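Local coordinates for COPII coat assembly protein SEC16 (Saccharomyces cerevisiae, PDB 3MZK), which helps initiate assembly of the COPII coat that forms transport vesicles at the endoplasmic reticulum, takes part in cargo selection and is also involved in autophagy, at residues F17-P31 and Q46-K58. Sequence-based numbering, arbitrary orientation.
Sequences FHWSAANKVVYAVPP and QEIKVTPIDQIIK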
loop_
_atom_site.group_PDB
_atom_site.type_symbol
_atom_site.label_atom_id
_atom_site.label_comp_id
_atom_site.label_asym_id
_atom_site.label_seq_id
_atom_site.Cartn_x
_atom_site.Cartn_y
_atom_site.Cartn_z
ATOM N N PHE B 17 13.757 -56.111 31.593
ATOM C CA PHE B 17 12.526 -55.449 31.175
ATOM C C PHE B 17 12.359 -55.432 29.653
ATOM O O PHE B 17 13.269 -55.043 28.925
ATOM C CB PHE B 17 12.492 -54.016 31.700
ATOM C CG PHE B 17 11.162 -53.347 31.524
ATOM C CD1 PHE B 17 10.230 -53.346 32.557
ATOM C CD2 PHE B 17 10.834 -52.724 30.321
ATOM C CE1 PHE B 17 9.004 -52.732 32.400
ATOM C CE2 PHE B 17 9.604 -52.113 30.154
ATOM C CZ PHE B 17 8.688 -52.112 31.197
ATOM N N HIS B 18 11.194 -55.844 29.170
ATOM C CA HIS B 18 10.935 -55.845 27.735
ATOM C C HIS B 18 9.488 -55.548 27.388
ATOM O O HIS B 18 8.566 -56.027 28.038
ATOM C CB HIS B 18 11.350 -57.171 27.091
ATOM C CG HIS B 18 12.826 -57.312 26.908
ATOM N ND1 HIS B 18 13.545 -58.363 27.433
ATOM C CD2 HIS B 18 13.721 -56.528 26.259
ATOM C CE1 HIS B 18 14.820 -58.221 27.119
ATOM N NE2 HIS B 18 14.955 -57.116 26.410
ATOM N N TRP B 19 9.302 -54.755 26.344
ATOM C CA TRP B 19 7.982 -54.472 25.834
ATOM C C TRP B 19 7.584 -55.560 24.859
ATOM O O TRP B 19 8.428 -56.185 24.231
ATOM C CB TRP B 19 7.985 -53.125 25.124
ATOM C CG TRP B 19 8.687 -52.061 25.895
ATOM C CD1 TRP B 19 10.021 -51.787 25.890
ATOM C CD2 TRP B 19 8.085 -51.123 26.789
ATOM N NE1 TRP B 19 10.290 -50.734 26.730
ATOM C CE2 TRP B 19 9.120 -50.307 27.294
ATOM C CE3 TRP B 19 6.769 -50.891 27.209
ATOM C CZ2 TRP B 19 8.883 -49.278 28.196
ATOM C CZ3 TRP B 19 6.537 -49.876 28.114
ATOM C CH2 TRP B 19 7.590 -49.077 28.598
ATOM N N SER B 20 6.289 -55.781 24.731
ATOM C CA SER B 20 5.778 -56.721 23.762
ATOM C C SER B 20 4.780 -56.025 22.845
ATOM O O SER B 20 4.147 -55.048 23.236
ATOM C CB SER B 20 5.088 -57.874 24.478
ATOM O OG SER B 20 4.510 -58.764 23.544
ATOM N N ALA B 21 4.630 -56.538 21.629
ATOM C CA ALA B 21 3.620 -56.022 20.717
ATOM C C ALA B 21 2.188 -56.328 21.184
ATOM O O ALA B 21 1.226 -55.799 20.621
ATOM C CB ALA B 21 3.855 -56.554 19.302
ATOM N N ALA B 22 2.046 -57.169 22.210
ATOM C CA ALA B 22 0.722 -57.576 22.693
ATOM C C ALA B 22 0.271 -56.815 23.937
ATOM O O ALA B 22 -0.511 -57.331 24.732
ATOM C CB ALA B 22 0.687 -59.062 22.959
ATOM N N ASN B 23 0.760 -55.593 24.103
ATOM C CA ASN B 23 0.401 -54.779 25.258
ATOM C C ASN B 23 0.661 -55.494 26.579
ATOM O O ASN B 23 -0.038 -55.285 27.571
ATOM C CB ASN B 23 -1.051 -54.317 25.164
ATOM C CG ASN B 23 -1.306 -53.474 23.927
ATOM O OD1 ASN B 23 -0.365 -53.052 23.247
ATOM N ND2 ASN B 23 -2.579 -53.216 23.633
ATOM N N LYS B 24 1.680 -56.340 26.574
ATOM C CA LYS B 24 2.149 -56.979 27.787
ATOM C C LYS B 24 3.580 -56.533 28.038
ATOM O O LYS B 24 4.254 -56.025 27.145
ATOM C CB LYS B 24 2.107 -58.503 27.652
ATOM C CG LYS B 24 0.721 -59.110 27.482
ATOM C CD LYS B 24 0.847 -60.627 27.539
ATOM C CE LYS B 24 -0.467 -61.357 27.329
ATOM N NZ LYS B 24 -0.237 -62.837 27.364
ATOM N N VAL B 25 4.054 -56.732 29.254
ATOM C CA VAL B 25 5.435 -56.424 29.565
ATOM C C VAL B 25 6.029 -57.578 30.370
ATOM O O VAL B 25 5.306 -58.288 31.064
ATOM C CB VAL B 25 5.521 -55.067 30.305
ATOM C CG1 VAL B 25 6.429 -55.137 31.514
ATOM C CG2 VAL B 25 5.971 -53.974 29.348
ATOM N N VAL B 26 7.335 -57.781 30.257
ATOM C CA VAL B 26 8.044 -58.770 31.072
ATOM C C VAL B 26 9.135 -58.061 31.837
ATOM O O VAL B 26 9.905 -57.292 31.252
ATOM C CB VAL B 26 8.765 -59.831 30.216
ATOM C CG1 VAL B 26 9.309 -60.951 31.106
ATOM C CG2 VAL B 26 7.836 -60.397 29.182
ATOM N N TYR B 27 9.228 -58.327 33.133
ATOM C CA TYR B 27 10.347 -57.793 33.900
ATOM C C TYR B 27 10.789 -58.727 35.013
ATOM O O TYR B 27 10.066 -59.641 35.401
ATOM C CB TYR B 27 10.023 -56.411 34.469
ATOM C CG TYR B 27 8.890 -56.410 35.459
ATOM C CD1 TYR B 27 9.124 -56.591 36.812
ATOM C CD2 TYR B 27 7.587 -56.242 35.039
ATOM C CE1 TYR B 27 8.086 -56.597 37.721
ATOM C CE2 TYR B 27 6.542 -56.251 35.938
ATOM C CZ TYR B 27 6.797 -56.426 37.276
ATOM O OH TYR B 27 5.754 -56.428 38.169
ATOM N N ALA B 28 11.997 -58.491 35.506
ATOM C CA ALA B 28 12.526 -59.205 36.657
ATOM C C ALA B 28 13.337 -58.218 37.469
ATOM O O ALA B 28 14.149 -57.470 36.928
ATOM C CB ALA B 28 13.386 -60.379 36.223
ATOM N N VAL B 29 13.098 -58.194 38.769
ATOM C CA VAL B 29 13.801 -57.265 39.630
ATOM C C VAL B 29 14.414 -58.049 40.773
ATOM O O VAL B 29 13.692 -58.635 41.581
ATOM C CB VAL B 29 12.866 -56.168 40.161
ATOM C CG1 VAL B 29 13.665 -55.120 40.916
ATOM C CG2 VAL B 29 12.118 -55.533 39.005
ATOM N N PRO B 30 15.753 -58.099 40.814
ATOM C CA PRO B 30 16.472 -58.829 41.859
ATOM C C PRO B 30 16.079 -58.342 43.242
ATOM O O PRO B 30 15.842 -57.147 43.413
ATOM C CB PRO B 30 17.934 -58.522 41.550
ATOM C CG PRO B 30 17.934 -58.339 40.044
ATOM C CD PRO B 30 16.663 -57.583 39.778
ATOM N N PRO B 31 16.047 -59.254 44.229
ATOM C CA PRO B 31 15.465 -58.955 45.550
ATOM C C PRO B 31 16.445 -58.229 46.479
ATOM O O PRO B 31 17.675 -58.353 46.348
ATOM C CB PRO B 31 15.172 -60.325 46.103
ATOM C CG PRO B 31 16.453 -61.218 45.559
ATOM C CD PRO B 31 16.614 -60.623 44.131
ATOM N N GLN B 46 14.908 -66.346 41.443
ATOM C CA GLN B 46 14.541 -65.029 40.935
ATOM C C GLN B 46 13.283 -65.067 40.066
ATOM O O GLN B 46 13.216 -65.827 39.097
ATOM C CB GLN B 46 15.695 -64.448 40.130
ATOM C CG GLN B 46 15.273 -63.345 39.195
ATOM C CD GLN B 46 14.896 -62.089 39.932
ATOM O OE1 GLN B 46 13.798 -61.976 40.475
ATOM N NE2 GLN B 46 15.809 -61.129 39.959
ATOM N N GLU B 47 12.301 -64.227 40.394
ATOM C CA GLU B 47 10.988 -64.291 39.747
ATOM C C GLU B 47 10.859 -63.464 38.471
ATOM O O GLU B 47 11.279 -62.314 38.406
ATOM C CB GLU B 47 9.874 -63.909 40.724
ATOM C CG GLU B 47 9.599 -64.952 41.796
ATOM C CD GLU B 47 8.422 -64.575 42.679
ATOM O OE1 GLU B 47 7.869 -65.469 43.362
ATOM O OE2 GLU B 47 8.053 -63.380 42.689
ATOM N N ILE B 48 10.257 -64.072 37.459
ATOM C CA ILE B 48 9.925 -63.374 36.230
ATOM C C ILE B 48 8.421 -63.086 36.186
ATOM O O ILE B 48 7.607 -63.963 36.474
ATOM C CB ILE B 48 10.352 -64.205 35.020
ATOM C CG1 ILE B 48 11.861 -64.395 35.039
ATOM C CG2 ILE B 48 9.940 -63.531 33.732
ATOM C CD1 ILE B 48 12.334 -65.338 33.983
ATOM N N LYS B 49 8.057 -61.855 35.843
ATOM C CA LYS B 49 6.645 -61.459 35.814
ATOM C C LYS B 49 6.204 -60.927 34.459
ATOM O O LYS B 49 6.943 -60.230 33.761
ATOM C CB LYS B 49 6.335 -60.424 36.903
ATOM C CG LYS B 49 6.632 -60.927 38.298
ATOM C CD LYS B 49 6.447 -59.864 39.358
ATOM C CE LYS B 49 6.937 -60.384 40.705
ATOM N NZ LYS B 49 6.480 -59.554 41.854
ATOM N N VAL B 50 4.975 -61.262 34.101
ATOM C CA VAL B 50 4.386 -60.802 32.859
ATOM C C VAL B 50 3.047 -60.153 33.150
ATOM O O VAL B 50 2.085 -60.824 33.508
ATOM C CB VAL B 50 4.197 -61.959 31.878
ATOM C CG1 VAL B 50 3.385 -61.509 30.674
ATOM C CG2 VAL B 50 5.555 -62.501 31.465
ATOM N N THR B 51 2.999 -58.837 33.010
ATOM C CA THR B 51 1.787 -58.090 33.303
ATOM C C THR B 51 1.420 -57.146 32.163
ATOM O O THR B 51 2.287 -56.698 31.408
ATOM C CB THR B 51 1.933 -57.282 34.597
ATOM O OG1 THR B 51 0.802 -56.414 34.743
ATOM C CG2 THR B 51 3.185 -56.446 34.559
ATOM N N PRO B 52 0.121 -56.855 32.021
ATOM C CA PRO B 52 -0.311 -55.891 31.012
ATOM C C PRO B 52 0.396 -54.566 31.218
ATOM O O PRO B 52 0.828 -54.238 32.321
ATOM C CB PRO B 52 -1.802 -55.753 31.289
ATOM C CG PRO B 52 -2.182 -57.079 31.856
ATOM C CD PRO B 52 -1.022 -57.467 32.720
ATOM N N ILE B 53 0.511 -53.810 30.140
ATOM C CA ILE B 53 1.339 -52.620 30.139
ATOM C C ILE B 53 0.805 -51.557 31.110
ATOM O O ILE B 53 1.580 -50.853 31.754
ATOM C CB ILE B 53 1.514 -52.092 28.694
ATOM C CG1 ILE B 53 2.488 -50.918 28.647
ATOM C CG2 ILE B 53 0.162 -51.746 28.074
ATOM C CD1 ILE B 53 2.865 -50.513 27.230
ATOM N N ASP B 54 -0.514 -51.484 31.255
ATOM C CA ASP B 54 -1.133 -50.438 32.078
ATOM C C ASP B 54 -1.025 -50.593 33.605
ATOM O O ASP B 54 -1.485 -49.720 34.340
ATOM C CB ASP B 54 -2.593 -50.216 31.676
ATOM C CG ASP B 54 -3.429 -51.471 31.791
ATOM O OD1 ASP B 54 -3.071 -52.366 32.591
ATOM O OD2 ASP B 54 -4.456 -51.554 31.083
ATOM N N GLN B 55 -0.433 -51.685 34.083
ATOM C CA GLN B 55 -0.114 -51.802 35.507
ATOM C C GLN B 55 1.249 -51.165 35.743
ATOM O O GLN B 55 1.826 -51.271 36.824
ATOM C CB GLN B 55 -0.066 -53.263 35.958
ATOM C CG GLN B 55 -1.147 -54.151 35.379
ATOM C CD GLN B 55 -2.506 -53.900 35.989
ATOM O OE1 GLN B 55 -2.697 -52.940 36.732
ATOM N NE2 GLN B 55 -3.463 -54.770 35.681
ATOM N N ILE B 56 1.763 -50.512 34.707
ATOM C CA ILE B 56 3.087 -49.911 34.750
ATOM C C ILE B 56 3.037 -48.517 34.138
ATOM O O ILE B 56 3.630 -47.566 34.652
ATOM C CB ILE B 56 4.094 -50.780 33.985
ATOM C CG1 ILE B 56 4.176 -52.164 34.629
ATOM C CG2 ILE B 56 5.460 -50.120 33.952
ATOM C CD1 ILE B 56 5.199 -53.067 33.999
ATOM N N ILE B 57 2.321 -48.413 33.027
ATOM C CA ILE B 57 2.061 -47.135 32.391
ATOM C C ILE B 57 0.614 -46.739 32.655
ATOM O O ILE B 57 -0.302 -47.249 32.009
ATOM C CB ILE B 57 2.314 -47.202 30.871
ATOM C CG1 ILE B 57 3.816 -47.132 30.572
ATOM C CG2 ILE B 57 1.579 -46.087 30.144
ATOM C CD1 ILE B 57 4.141 -47.020 29.084
ATOM N N LYS B 58 0.414 -45.849 33.625
ATOM C CA LYS B 58 -0.915 -45.335 33.927
ATOM C C LYS B 58 -1.437 -44.571 32.721
ATOM O O LYS B 58 -0.906 -43.515 32.378
ATOM C CB LYS B 58 -0.872 -44.420 35.153
#
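Y27 lies across K49 in a hydrogen-bonded antiparallel pair that joins strands 24-28 and 48-52. K49 CB sits over one ring face, offset toward the rim, and the K49 CD methylene packs 3.7 Å from Y27 OH, while T51 CG2 meets the ring edge at Y27 CE2, 3.6 Å away. With CG between its backbone N and carbonyl carbon (chi1 64°), the tyrosine brings the end of its ring nearer strand 48-52, where K49 and T51 meet it. K49 NZ leads away to hydrogen-bond a polar side chain on the chain of another protein. Backbone bonds pair Y27 with K49 and V25 with T51 in both directions; K49 N to Y27 O is the straightest, with an N-H...O angle of 170°. On the same face as Y27, I56 CD1 and V25 CG1 meet tip to tip at 3.5 Å, and I56 CD1 also touches the edge of F17 and, obliquely, the Y27 ring. The W19 indole, with F17 CE2 over one face near the rim, receives I53 CD1 at its edge and I57 CD1 obliquely, both near CZ3. On the other face V26 packs on I48 and V50, V26 CG1 to I48 CG2 being 3.7 Å. Beyond P52, I53 N donates to N23 O from above the carbonyl plane. A serine at Y27 would probably leave the K49 methylenes, T51 CG2 and I56 CD1 without the ring they pack against. Apolar packing on both faces thus backs the hydrogen bonds of this three-stranded Sec16 mid-region sheet, which I48, K49 and V50 extend by antiparallel pairing with a strand of the other protein.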